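Local structure of 2,3-dihydroxybenzoate-AMP ligase (Bacillus subtilis, 1MDB) at residues V179-V184 / T203-I208; E487-L492 / D504-V509; V79-N84 / Y126-A131; I433-E438 / G469-V474. The protein belongs to the AMP-binding (ANL) enzyme clan, whose members combine a large N-terminal domain with a smaller C-terminal one, and holds adenosine monophosphate in this model. One frame throughout, in Å; residues are numbered along the deposited sequence.

Interaction 1: residues V179-V184 / T203-I208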
loop_
_atom_site.group_PDB
_atom_site.type_symbol
_atom_site.label_atom_id
_atom_site.label_comp_id
_atom_site.label_asym_id
_atom_site.label_seq_id
_atom_site.Cartn_x
_atom_site.Cartn_y
_atom_site.Cartn_z
ATOM N N VAL A 179 12.063 -23.628 -7.924
ATOM C CA VAL A 179 11.839 -22.466 -7.085
ATOM C C VAL A 179 11.272 -22.998 -5.776
ATOM O O VAL A 179 10.273 -23.713 -5.776
ATOM C CB VAL A 179 10.813 -21.486 -7.702
ATOM C CG1 VAL A 179 10.641 -20.289 -6.789
ATOM C CG2 VAL A 179 11.268 -21.037 -9.081
ATOM N N LYS A 180 11.919 -22.653 -4.669
ATOM C CA LYS A 180 11.482 -23.093 -3.356
ATOM C C LYS A 180 10.512 -22.113 -2.711
ATOM O O LYS A 180 10.605 -20.899 -2.895
ATOM C CB LYS A 180 12.683 -23.277 -2.431
ATOM C CG LYS A 180 13.678 -24.336 -2.869
ATOM C CD LYS A 180 14.849 -24.345 -1.906
ATOM C CE LYS A 180 15.937 -25.302 -2.333
ATOM N NZ LYS A 180 17.079 -25.212 -1.378
ATOM N N SER A 181 9.582 -22.663 -1.947
ATOM C CA SER A 181 8.580 -21.882 -1.245
ATOM C C SER A 181 9.257 -20.955 -0.245
ATOM O O SER A 181 8.694 -19.935 0.149
ATOM C CB SER A 181 7.632 -22.822 -0.496
ATOM O OG SER A 181 6.296 -22.374 -0.600
ATOM N N SER A 182 10.468 -21.318 0.164
ATOM C CA SER A 182 11.209 -20.524 1.132
ATOM C C SER A 182 12.101 -19.455 0.496
ATOM O O SER A 182 12.712 -18.654 1.203
ATOM C CB SER A 182 12.058 -21.446 2.016
ATOM O OG SER A 182 12.947 -22.219 1.231
ATOM N N ASP A 183 12.179 -19.440 -0.832
ATOM C CA ASP A 183 13.009 -18.452 -1.516
ATOM C C ASP A 183 12.357 -17.069 -1.460
ATOM O O ASP A 183 11.134 -16.950 -1.336
ATOM C CB ASP A 183 13.210 -18.816 -3.003
ATOM C CG ASP A 183 14.050 -20.077 -3.214
ATOM O OD1 ASP A 183 14.864 -20.430 -2.334
ATOM O OD2 ASP A 183 13.908 -20.703 -4.289
ATOM N N VAL A 184 13.173 -16.023 -1.540
ATOM C CA VAL A 184 12.623 -14.679 -1.576
ATOM C C VAL A 184 11.905 -14.649 -2.920
ATOM O O VAL A 184 12.445 -15.119 -3.922
ATOM C CB VAL A 184 13.724 -13.598 -1.582
ATOM C CG1 VAL A 184 13.109 -12.242 -1.885
ATOM C CG2 VAL A 184 14.446 -13.572 -0.228
ATOM N N THR A 203 9.119 -13.751 1.013
ATOM C CA THR A 203 9.249 -15.098 0.461
ATOM C C THR A 203 7.863 -15.581 0.028
ATOM O O THR A 203 6.850 -15.000 0.419
ATOM C CB THR A 203 9.834 -16.098 1.509
ATOM O OG1 THR A 203 8.897 -16.277 2.582
ATOM C CG2 THR A 203 11.160 -15.571 2.086
ATOM N N HIS A 204 7.829 -16.631 -0.788
ATOM C CA HIS A 204 6.575 -17.194 -1.269
ATOM C C HIS A 204 5.727 -17.626 -0.080
ATOM O O HIS A 204 4.550 -17.281 0.017
ATOM C CB HIS A 204 6.828 -18.421 -2.162
ATOM C CG HIS A 204 7.667 -18.144 -3.374
ATOM N ND1 HIS A 204 7.140 -18.079 -4.647
ATOM C CD2 HIS A 204 8.998 -17.940 -3.508
ATOM C CE1 HIS A 204 8.110 -17.847 -5.513
ATOM N NE2 HIS A 204 9.248 -17.758 -4.848
ATOM N N ASP A 205 6.329 -18.390 0.827
ATOM C CA ASP A 205 5.606 -18.872 2.003
ATOM C C ASP A 205 5.010 -17.781 2.886
ATOM O O ASP A 205 3.819 -17.820 3.207
ATOM C CB ASP A 205 6.507 -19.754 2.879
ATOM C CG ASP A 205 6.511 -21.204 2.438
ATOM O OD1 ASP A 205 5.416 -21.736 2.148
ATOM O OD2 ASP A 205 7.602 -21.811 2.391
ATOM N N ASP A 206 5.817 -16.808 3.294
ATOM C CA ASP A 206 5.273 -15.785 4.175
ATOM C C ASP A 206 4.271 -14.869 3.474
ATOM O O ASP A 206 3.300 -14.456 4.087
ATOM C CB ASP A 206 6.396 -14.976 4.858
ATOM C CG ASP A 206 6.918 -13.827 4.004
ATOM O OD1 ASP A 206 8.006 -13.957 3.399
ATOM O OD2 ASP A 206 6.229 -12.788 3.942
ATOM N N TYR A 207 4.462 -14.587 2.186
ATOM C CA TYR A 207 3.512 -13.703 1.499
ATOM C C TYR A 207 2.201 -14.420 1.195
ATOM O O TYR A 207 1.121 -13.882 1.430
ATOM C CB TYR A 207 4.089 -13.156 0.192
ATOM C CG TYR A 207 3.517 -11.797 -0.195
ATOM C CD1 TYR A 207 3.733 -10.680 0.611
ATOM C CD2 TYR A 207 2.783 -11.626 -1.365
ATOM C CE1 TYR A 207 3.238 -9.427 0.261
ATOM C CE2 TYR A 207 2.280 -10.369 -1.727
ATOM C CZ TYR A 207 2.513 -9.275 -0.907
ATOM O OH TYR A 207 2.035 -8.027 -1.242
ATOM N N ILE A 208 2.289 -15.634 0.666
ATOM C CA ILE A 208 1.077 -16.370 0.356
ATOM C C ILE A 208 0.242 -16.565 1.636
ATOM O O ILE A 208 -0.989 -16.547 1.598
ATOM C CB ILE A 208 1.423 -17.708 -0.347
ATOM C CG1 ILE A 208 2.110 -17.389 -1.688
ATOM C CG2 ILE A 208 0.152 -18.524 -0.582
ATOM C CD1 ILE A 208 2.619 -18.589 -2.460
HETATM O O HOH W 1 11.722 -16.835 -6.253
#
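Ser181 and Asp183 turn their carbonyls toward the first turn of helix 204-218: the type I turn from Lys180 to Asp183 brings Ser181 O within 2.9 Å of Asp205 N, a bond lying in the carbonyl plane, while Asp183 O takes a weak one from His204 N, and beyond the turn Val184 pairs with Thr203 as an antiparallel, non-hydrogen-bonded bridge whose side chains diverge. This illustrates how a helix start can be served from two sources, because the helix also caps itself. Thr203 and Asp206 form a capping box. With its OG1 set between the backbone N and the carbonyl carbon (chi1 66°), Thr203 accepts from Asp206 N; in return Asp206 OD1 receives both Thr203 N and Thr203 OG1, which arrive from the same face of the carboxylate, one on the syn and the other on the anti side.

The His204 side chain points toward the turn. Asp183 O lies at the edge of its ring, 3.2 Å from His204 CD2. The Val179 and His204 side chains cross at about a right angle, with Val179 CG1 3.5 Å from His204 NE2, oblique to the ring. A water in the ring plane bridges His204 NE2 to Val184 O. Ser181 CB rests 3.1 Å from Asp205 OD2, but the polar ends of these two residues look to the N-terminal region, Ser181 OG to Glu25 O and Asp205 OD1 to Gly24 N. His204 ND1 bonds Phe27 N, so the loop before strand 184-189 and the starts of helices 204-218 and 27-38 meet here.

Interaction 2: residues E487-L492 / D504-V509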
loop_
_atom_site.group_PDB
_atom_site.type_symbol
_atom_site.label_atom_id
_atom_site.label_comp_id
_atom_site.label_asym_id
_atom_site.label_seq_id
_atom_site.Cartn_x
_atom_site.Cartn_y
_atom_site.Cartn_z
ATOM N N GLU A 487 -12.647 31.575 11.598
ATOM C CA GLU A 487 -13.919 30.870 11.674
ATOM C C GLU A 487 -13.682 29.421 12.096
ATOM O O GLU A 487 -14.477 28.843 12.834
ATOM C CB GLU A 487 -14.608 30.902 10.308
ATOM C CG GLU A 487 -16.016 30.331 10.272
ATOM C CD GLU A 487 -16.579 30.263 8.854
ATOM O OE1 GLU A 487 -16.300 31.188 8.054
ATOM O OE2 GLU A 487 -17.305 29.291 8.546
ATOM N N LEU A 488 -12.581 28.837 11.635
ATOM C CA LEU A 488 -12.281 27.446 11.972
ATOM C C LEU A 488 -11.792 27.293 13.403
ATOM O O LEU A 488 -12.148 26.333 14.087
ATOM C CB LEU A 488 -11.250 26.867 10.998
ATOM C CG LEU A 488 -11.777 26.663 9.574
ATOM C CD1 LEU A 488 -10.695 26.047 8.706
ATOM C CD2 LEU A 488 -13.014 25.766 9.619
ATOM N N LYS A 489 -10.969 28.238 13.846
ATOM C CA LYS A 489 -10.444 28.221 15.204
ATOM C C LYS A 489 -11.603 28.394 16.184
ATOM O O LYS A 489 -11.664 27.721 17.216
ATOM C CB LYS A 489 -9.423 29.346 15.386
ATOM C CG LYS A 489 -8.172 29.173 14.532
ATOM C CD LYS A 489 -7.178 30.299 14.747
ATOM C CE LYS A 489 -5.984 30.139 13.815
ATOM N NZ LYS A 489 -4.941 31.181 14.009
ATOM N N ALA A 490 -12.523 29.293 15.853
ATOM C CA ALA A 490 -13.683 29.540 16.701
ATOM C C ALA A 490 -14.537 28.276 16.770
ATOM O O ALA A 490 -15.049 27.905 17.833
ATOM C CB ALA A 490 -14.493 30.691 16.141
ATOM N N PHE A 491 -14.680 27.613 15.627
ATOM C CA PHE A 491 -15.453 26.379 15.532
ATOM C C PHE A 491 -14.896 25.352 16.521
ATOM O O PHE A 491 -15.645 24.686 17.251
ATOM C CB PHE A 491 -15.354 25.821 14.107
ATOM C CG PHE A 491 -16.055 24.499 13.914
ATOM C CD1 PHE A 491 -17.434 24.446 13.730
ATOM C CD2 PHE A 491 -15.333 23.309 13.910
ATOM C CE1 PHE A 491 -18.082 23.228 13.542
ATOM C CE2 PHE A 491 -15.977 22.079 13.721
ATOM C CZ PHE A 491 -17.353 22.040 13.539
ATOM N N LEU A 492 -13.572 25.226 16.537
ATOM C CA LEU A 492 -12.916 24.273 17.420
ATOM C C LEU A 492 -13.035 24.723 18.869
ATOM O O LEU A 492 -13.129 23.903 19.781
ATOM C CB LEU A 492 -11.443 24.125 17.032
ATOM C CG LEU A 492 -11.225 23.536 15.630
ATOM C CD1 LEU A 492 -9.742 23.540 15.272
ATOM C CD2 LEU A 492 -11.779 22.118 15.597
ATOM N N ASP A 504 -2.295 26.807 15.180
ATOM C CA ASP A 504 -1.794 28.172 15.311
ATOM C C ASP A 504 -1.965 28.861 13.972
ATOM O O ASP A 504 -2.184 30.069 13.895
ATOM C CB ASP A 504 -0.310 28.173 15.668
ATOM C CG ASP A 504 -0.053 27.685 17.065
ATOM O OD1 ASP A 504 -0.473 28.384 18.005
ATOM O OD2 ASP A 504 0.560 26.608 17.218
ATOM N N ARG A 505 -1.869 28.079 12.906
ATOM C CA ARG A 505 -1.981 28.638 11.569
ATOM C C ARG A 505 -2.812 27.781 10.621
ATOM O O ARG A 505 -2.785 26.553 10.694
ATOM C CB ARG A 505 -0.579 28.849 11.010
ATOM C CG ARG A 505 -0.535 29.358 9.590
ATOM C CD ARG A 505 0.845 29.887 9.266
ATOM N NE ARG A 505 0.951 30.271 7.867
ATOM C CZ ARG A 505 1.882 31.089 7.387
ATOM N NH1 ARG A 505 2.783 31.617 8.201
ATOM N NH2 ARG A 505 1.920 31.367 6.091
ATOM N N VAL A 506 -3.544 28.438 9.728
ATOM C CA VAL A 506 -4.390 27.748 8.757
ATOM C C VAL A 506 -4.018 28.088 7.314
ATOM O O VAL A 506 -3.953 29.262 6.944
ATOM C CB VAL A 506 -5.872 28.109 8.968
ATOM C CG1 VAL A 506 -6.722 27.472 7.879
ATOM C CG2 VAL A 506 -6.330 27.645 10.351
ATOM N N GLU A 507 -3.773 27.059 6.504
ATOM C CA GLU A 507 -3.426 27.253 5.099
ATOM C C GLU A 507 -4.463 26.585 4.203
ATOM O O GLU A 507 -4.734 25.396 4.342
ATOM C CB GLU A 507 -2.051 26.656 4.788
ATOM C CG GLU A 507 -0.867 27.404 5.361
ATOM C CD GLU A 507 -0.698 28.788 4.775
ATOM O OE1 GLU A 507 -0.979 28.968 3.578
ATOM O OE2 GLU A 507 -0.262 29.695 5.508
ATOM N N PHE A 508 -5.052 27.351 3.294
ATOM C CA PHE A 508 -6.035 26.784 2.387
ATOM C C PHE A 508 -5.375 26.415 1.062
ATOM O O PHE A 508 -4.624 27.202 0.488
ATOM C CB PHE A 508 -7.185 27.763 2.163
ATOM C CG PHE A 508 -7.977 28.040 3.401
ATOM C CD1 PHE A 508 -7.740 29.185 4.152
ATOM C CD2 PHE A 508 -8.921 27.117 3.855
ATOM C CE1 PHE A 508 -8.427 29.407 5.342
ATOM C CE2 PHE A 508 -9.614 27.327 5.043
ATOM C CZ PHE A 508 -9.367 28.474 5.790
ATOM N N VAL A 509 -5.635 25.193 0.603
ATOM C CA VAL A 509 -5.079 24.696 -0.652
ATOM C C VAL A 509 -6.157 23.912 -1.378
ATOM O O VAL A 509 -7.171 23.541 -0.781
ATOM C CB VAL A 509 -3.874 23.747 -0.422
ATOM C CG1 VAL A 509 -2.702 24.513 0.191
ATOM C CG2 VAL A 509 -4.300 22.569 0.472
#
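Leu488 and Phe508 make the closer apolar part of this contact, between a helix and a strand whose axes pass 9.9 Å apart at an angle of 126°. The two side chains come from opposite directions. One methyl of the leucine does the touching: Leu488 CD1 lies 4.0 Å from Phe508 CZ and equally near Phe508 CE2, an oblique approach to the ring. The same methyl meets Val506 CG1 at 4.3 Å, so it sits between two residues of alternate position along the strand. Phe508 can take part because its CG stands beside the backbone N (chi1 -65°), which brings the ring nearer the helix than its CB direction alone would suggest. Leu488 is buried, and His452 also packs on it.

The next residue, Lys489, carries the more open side, partly exposed to solvent. It runs out as an extended chain beyond CG, passes Val506 CG2 with its CE at 4.3 Å, and ends in a hydrogen bond from Lys489 NZ to Asp504 O of 3.0 Å. The ammonium comes from well above the carbonyl plane, 58° out of it, rather than along a lone pair. Arg505 and Glu507, the alternate residues of the strand, have turned from the helix and form a salt bridge with each other: Arg505 NE and NH2 both grip Glu507 OE2, side-on and in the guanidinium plane, while Glu507 OE1 has a second salt bridge, to Lys532.

Helix 485-494 thus lies against strand 505-508 as the middle element of a beta-alpha-beta crossover from the parallel neighbour strand 469-478, within the AMP-binding C-terminal domain.

Interaction 3: residues V79-N84 / Y126-A131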
loop_
_atom_site.group_PDB
_atom_site.type_symbol
_atom_site.label_atom_id
_atom_site.label_comp_id
_atom_site.label_asym_id
_atom_site.label_seq_id
_atom_site.Cartn_x
_atom_site.Cartn_y
_atom_site.Cartn_z
ATOM N N VAL A 79 13.287 -4.580 -11.820
ATOM C CA VAL A 79 12.456 -3.454 -11.429
ATOM C C VAL A 79 11.253 -3.397 -12.350
ATOM O O VAL A 79 11.394 -3.233 -13.566
ATOM C CB VAL A 79 13.228 -2.125 -11.513
ATOM C CG1 VAL A 79 12.365 -0.977 -10.981
ATOM C CG2 VAL A 79 14.515 -2.221 -10.710
ATOM N N VAL A 80 10.072 -3.567 -11.763
ATOM C CA VAL A 80 8.812 -3.529 -12.503
ATOM C C VAL A 80 8.078 -2.234 -12.134
ATOM O O VAL A 80 7.802 -1.971 -10.962
ATOM C CB VAL A 80 7.904 -4.753 -12.147
ATOM C CG1 VAL A 80 6.669 -4.777 -13.048
ATOM C CG2 VAL A 80 8.682 -6.057 -12.294
ATOM N N GLN A 81 7.792 -1.411 -13.128
ATOM C CA GLN A 81 7.079 -0.156 -12.892
ATOM C C GLN A 81 5.937 -0.024 -13.897
ATOM O O GLN A 81 6.000 0.779 -14.829
ATOM C CB GLN A 81 8.038 1.038 -13.009
ATOM C CG GLN A 81 7.364 2.401 -12.843
ATOM C CD GLN A 81 8.335 3.560 -13.009
ATOM O OE1 GLN A 81 9.257 3.494 -13.823
ATOM N NE2 GLN A 81 8.122 4.633 -12.254
ATOM N N LEU A 82 4.889 -0.816 -13.690
ATOM C CA LEU A 82 3.730 -0.823 -14.585
ATOM C C LEU A 82 2.477 -0.260 -13.942
ATOM O O LEU A 82 2.305 -0.328 -12.732
ATOM C CB LEU A 82 3.441 -2.253 -15.054
ATOM C CG LEU A 82 4.520 -2.907 -15.917
ATOM C CD1 LEU A 82 4.162 -4.358 -16.174
ATOM C CD2 LEU A 82 4.675 -2.127 -17.226
ATOM N N PRO A 83 1.570 0.295 -14.756
ATOM C CA PRO A 83 0.327 0.860 -14.220
ATOM C C PRO A 83 -0.608 -0.304 -13.953
ATOM O O PRO A 83 -0.184 -1.460 -13.906
ATOM C CB PRO A 83 -0.193 1.743 -15.358
ATOM C CG PRO A 83 0.899 1.661 -16.478
ATOM C CD PRO A 83 1.595 0.363 -16.225
ATOM N N ASN A 84 -1.889 -0.010 -13.806
ATOM C CA ASN A 84 -2.850 -1.070 -13.569
ATOM C C ASN A 84 -3.273 -1.666 -14.919
ATOM O O ASN A 84 -4.336 -1.336 -15.444
ATOM C CB ASN A 84 -4.067 -0.512 -12.829
ATOM C CG ASN A 84 -3.776 -0.204 -11.363
ATOM O OD1 ASN A 84 -2.620 -0.170 -10.936
ATOM N ND2 ASN A 84 -4.833 0.027 -10.590
ATOM N N TYR A 126 14.560 -3.691 -16.505
ATOM C CA TYR A 126 13.653 -2.617 -16.096
ATOM C C TYR A 126 12.457 -2.787 -17.004
ATOM O O TYR A 126 12.600 -2.777 -18.229
ATOM C CB TYR A 126 14.327 -1.260 -16.341
ATOM C CG TYR A 126 13.519 -0.005 -16.019
ATOM C CD1 TYR A 126 13.793 1.193 -16.677
ATOM C CD2 TYR A 126 12.521 -0.002 -15.047
ATOM C CE1 TYR A 126 13.102 2.357 -16.384
ATOM C CE2 TYR A 126 11.824 1.159 -14.744
ATOM C CZ TYR A 126 12.122 2.340 -15.419
ATOM O OH TYR A 126 11.461 3.512 -15.126
ATOM N N ILE A 127 11.283 -2.968 -16.412
ATOM C CA ILE A 127 10.058 -3.165 -17.187
ATOM C C ILE A 127 9.067 -2.008 -17.011
ATOM O O ILE A 127 8.622 -1.717 -15.896
ATOM C CB ILE A 127 9.389 -4.489 -16.786
ATOM C CG1 ILE A 127 10.377 -5.643 -17.011
ATOM C CG2 ILE A 127 8.115 -4.702 -17.594
ATOM C CD1 ILE A 127 9.821 -7.026 -16.660
ATOM N N ILE A 128 8.722 -1.365 -18.125
ATOM C CA ILE A 128 7.816 -0.215 -18.126
ATOM C C ILE A 128 6.770 -0.251 -19.240
ATOM O O ILE A 128 6.876 -1.031 -20.193
ATOM C CB ILE A 128 8.585 1.101 -18.356
ATOM C CG1 ILE A 128 9.431 0.971 -19.629
ATOM C CG2 ILE A 128 9.451 1.447 -17.151
ATOM C CD1 ILE A 128 9.973 2.285 -20.152
ATOM N N PRO A 129 5.724 0.582 -19.119
ATOM C CA PRO A 129 4.700 0.616 -20.168
ATOM C C PRO A 129 5.265 1.659 -21.136
ATOM O O PRO A 129 6.252 2.322 -20.803
ATOM C CB PRO A 129 3.464 1.120 -19.424
ATOM C CG PRO A 129 4.064 2.081 -18.412
ATOM C CD PRO A 129 5.284 1.316 -17.917
ATOM N N ASP A 130 4.692 1.812 -22.323
ATOM C CA ASP A 130 5.213 2.831 -23.229
ATOM C C ASP A 130 4.894 4.210 -22.664
ATOM O O ASP A 130 5.762 5.072 -22.545
ATOM C CB ASP A 130 4.607 2.698 -24.637
ATOM C CG ASP A 130 3.128 2.356 -24.620
ATOM O OD1 ASP A 130 2.444 2.647 -23.618
ATOM O OD2 ASP A 130 2.640 1.797 -25.627
ATOM N N ALA A 131 3.635 4.411 -22.308
ATOM C CA ALA A 131 3.198 5.684 -21.753
ATOM C C ALA A 131 1.962 5.459 -20.901
ATOM O O ALA A 131 1.149 4.585 -21.183
ATOM C CB ALA A 131 2.896 6.676 -22.872
#
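Tyr126 OH gives its hydrogen to Gln81 OE1 over 2.6 Å, the shortest bond between the two segments, and the donor lies nearly along the C=O axis. Gln81 carries its chain straight out, CG anti to the backbone N (chi1 177°), which sets the amide at the rim of the phenol; amide and ring planes are 36° apart, and Gln81 OE1 stays in the plane of the ring. The other end of the amide is held as well, since Gln81 NE2 donates to Leu106 O and His109 O, so three hydrogen bonds fix its rotation in a buried setting. One face of the Tyr126 ring is covered by Ile128 CG2, offset toward the rim, and Val79 CB touches the ring at Tyr126 CD2, 4.2 Å away.

Alongside these side chains runs a regular parallel ladder. Ile127 N bonds Val79 O at 2.9 Å, and Ile127 O takes Gln81 N at the same distance, each close to linear, so Ile127 bridges the two residues that flank Val80. Strand 77-80 pairs with 101-104 along its other edge, in a mostly parallel sheet of alternating strands and helices in the large AMP-binding region. Helices 111-120 and 137-147 pack on the side that carries Gln81 and Tyr126.

Past the ladder most of the contact is apolar. Leu82 CD2 lies 3.6 Å from Pro129 CD, Leu82 CD1 reaches back to Ile127 CG2 at 4.2 Å, and the two proline rings meet where Pro83 CD comes within 3.7 Å of Pro129 CG. A carbonyl oxygen joins them, Gln81 O resting 3.2 Å from Pro129 CD.

Interaction 4: residues I433-E438 / G469-V474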
loop_
_atom_site.group_PDB
_atom_site.type_symbol
_atom_site.label_atom_id
_atom_site.label_comp_id
_atom_site.label_asym_id
_atom_site.label_seq_id
_atom_site.Cartn_x
_atom_site.Cartn_y
_atom_site.Cartn_z
ATOM N N ILE A 433 2.960 16.444 16.919
ATOM C CA ILE A 433 3.282 17.854 16.998
ATOM C C ILE A 433 3.547 18.186 18.457
ATOM O O ILE A 433 2.680 18.018 19.312
ATOM C CB ILE A 433 2.130 18.716 16.461
ATOM C CG1 ILE A 433 1.827 18.320 15.011
ATOM C CG2 ILE A 433 2.499 20.194 16.555
ATOM C CD1 ILE A 433 0.590 18.960 14.442
ATOM N N ASN A 434 4.764 18.625 18.738
ATOM C CA ASN A 434 5.148 18.986 20.089
ATOM C C ASN A 434 5.157 20.508 20.185
ATOM O O ASN A 434 6.178 21.162 19.968
ATOM C CB ASN A 434 6.523 18.396 20.402
ATOM C CG ASN A 434 6.532 16.877 20.295
ATOM O OD1 ASN A 434 5.855 16.182 21.060
ATOM N ND2 ASN A 434 7.289 16.354 19.332
ATOM N N ARG A 435 3.988 21.061 20.489
ATOM C CA ARG A 435 3.818 22.502 20.603
ATOM C C ARG A 435 4.165 23.012 21.996
ATOM O O ARG A 435 3.492 22.681 22.974
ATOM C CB ARG A 435 2.379 22.883 20.268
ATOM C CG ARG A 435 2.113 24.375 20.341
ATOM C CD ARG A 435 0.672 24.686 20.041
ATOM N NE ARG A 435 0.457 26.116 19.864
ATOM C CZ ARG A 435 0.573 27.022 20.828
ATOM N NH1 ARG A 435 0.899 26.656 22.058
ATOM N NH2 ARG A 435 0.367 28.302 20.557
ATOM N N GLY A 436 5.221 23.817 22.071
ATOM C CA GLY A 436 5.655 24.389 23.333
ATOM C C GLY A 436 5.556 23.483 24.545
ATOM O O GLY A 436 5.038 23.899 25.582
ATOM N N GLY A 437 6.041 22.249 24.424
ATOM C CA GLY A 437 6.002 21.328 25.549
ATOM C C GLY A 437 4.678 20.613 25.753
ATOM O O GLY A 437 4.310 20.270 26.880
ATOM N N GLU A 438 3.956 20.392 24.662
ATOM C CA GLU A 438 2.675 19.703 24.712
ATOM C C GLU A 438 2.570 18.859 23.457
ATOM O O GLU A 438 2.808 19.348 22.354
ATOM C CB GLU A 438 1.520 20.711 24.751
ATOM C CG GLU A 438 1.447 21.542 26.020
ATOM C CD GLU A 438 0.625 20.884 27.111
ATOM O OE1 GLU A 438 0.795 19.668 27.338
ATOM O OE2 GLU A 438 -0.188 21.589 27.748
ATOM N N GLY A 469 9.607 26.289 19.834
ATOM C CA GLY A 469 10.225 25.155 19.175
ATOM C C GLY A 469 9.388 24.693 17.997
ATOM O O GLY A 469 9.890 24.537 16.882
ATOM N N GLU A 470 8.099 24.494 18.253
ATOM C CA GLU A 470 7.157 24.043 17.240
ATOM C C GLU A 470 5.782 24.643 17.452
ATOM O O GLU A 470 5.314 24.780 18.590
ATOM C CB GLU A 470 6.995 22.519 17.297
ATOM C CG GLU A 470 7.680 21.732 16.198
ATOM C CD GLU A 470 7.494 20.221 16.366
ATOM O OE1 GLU A 470 6.332 19.766 16.507
ATOM O OE2 GLU A 470 8.513 19.494 16.349
ATOM N N ARG A 471 5.140 25.005 16.352
ATOM C CA ARG A 471 3.772 25.501 16.399
ATOM C C ARG A 471 3.028 24.572 15.468
ATOM O O ARG A 471 3.633 23.687 14.868
ATOM C CB ARG A 471 3.656 26.947 15.914
ATOM C CG ARG A 471 3.706 27.957 17.051
ATOM C CD ARG A 471 3.429 29.362 16.558
ATOM N NE ARG A 471 3.761 30.339 17.584
ATOM C CZ ARG A 471 2.893 30.849 18.449
ATOM N NH1 ARG A 471 1.616 30.478 18.415
ATOM N NH2 ARG A 471 3.305 31.729 19.350
ATOM N N SER A 472 1.726 24.765 15.330
ATOM C CA SER A 472 0.949 23.889 14.472
ATOM C C SER A 472 0.270 24.613 13.323
ATOM O O SER A 472 -0.281 25.702 13.498
ATOM C CB SER A 472 -0.113 23.181 15.304
ATOM O OG SER A 472 -1.110 24.103 15.692
ATOM N N CYS A 473 0.299 23.980 12.152
ATOM C CA CYS A 473 -0.320 24.524 10.945
ATOM C C CYS A 473 -1.218 23.462 10.336
ATOM O O CYS A 473 -0.788 22.322 10.154
ATOM C CB CYS A 473 0.749 24.906 9.919
ATOM S SG CYS A 473 0.094 25.617 8.385
ATOM N N VAL A 474 -2.463 23.815 10.039
ATOM C CA VAL A 474 -3.371 22.854 9.416
ATOM C C VAL A 474 -3.688 23.264 7.986
ATOM O O VAL A 474 -4.123 24.390 7.732
ATOM C CB VAL A 474 -4.720 22.706 10.187
ATOM C CG1 VAL A 474 -5.480 24.035 10.233
ATOM C CG2 VAL A 474 -5.573 21.660 9.504
#
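Arg435 and Arg471 set their guanidinium groups almost perpendicular, 88° apart, each approached obliquely by the other, with Arg435 NH2 3.3 Å from Arg471 NH1. The two cations gather round one anion: both of these nitrogens form salt bridges to Asp504 OD1, which probably offsets their like charge. Arg471 NE has a further salt bridge, to Asp465. A further flat group is the Glu470 carboxylate, whose OE1 is met from above the plane by Asn434 N at 3.0 Å.

Glu470 leans over the opposite backbone, its CB 3.1 Å from Asn434 O, while Glu470 O receives a CA-H...O contact from Arg435 CA at 3.4 Å. Farther along, with CG1 beside the backbone N (chi1 -58°), Ile433 turns its CG2 to Ser472 CB, 4.2 Å away.

Residues 433-438 supply the first strand and the turn of the small hairpin 433-434/439-440, closed by weak bonds between Arg435 and Glu438 around two glycines with positive phi. The hairpin lies against strand 469-478, the middle strand between 455-465 and 505-508, and Ile433 also packs on Met460 of strand 455-465.

In the fold
Followed from the N terminus, the four contacts come in series, with none nested or crossing. Interaction 3 closes a span of 41 residues within the large AMP-binding region, tying neighbouring parallel strands, and interaction 1 then closes an 18-residue span running through most of strands 184-189 and 199-203; their centres lie about 24 Å apart. After a long gap interaction 4 joins a hairpin to the small C-terminal sheet across 30 residues, and interaction 2 closes the next crossover. These two touch directly: strands 469-478 and 505-508 are neighbours, and Arg505 O probably accepts from Val474 N. The centres of interactions 1 and 2 stand about 50 Å apart, on opposite sides of the chain's centre.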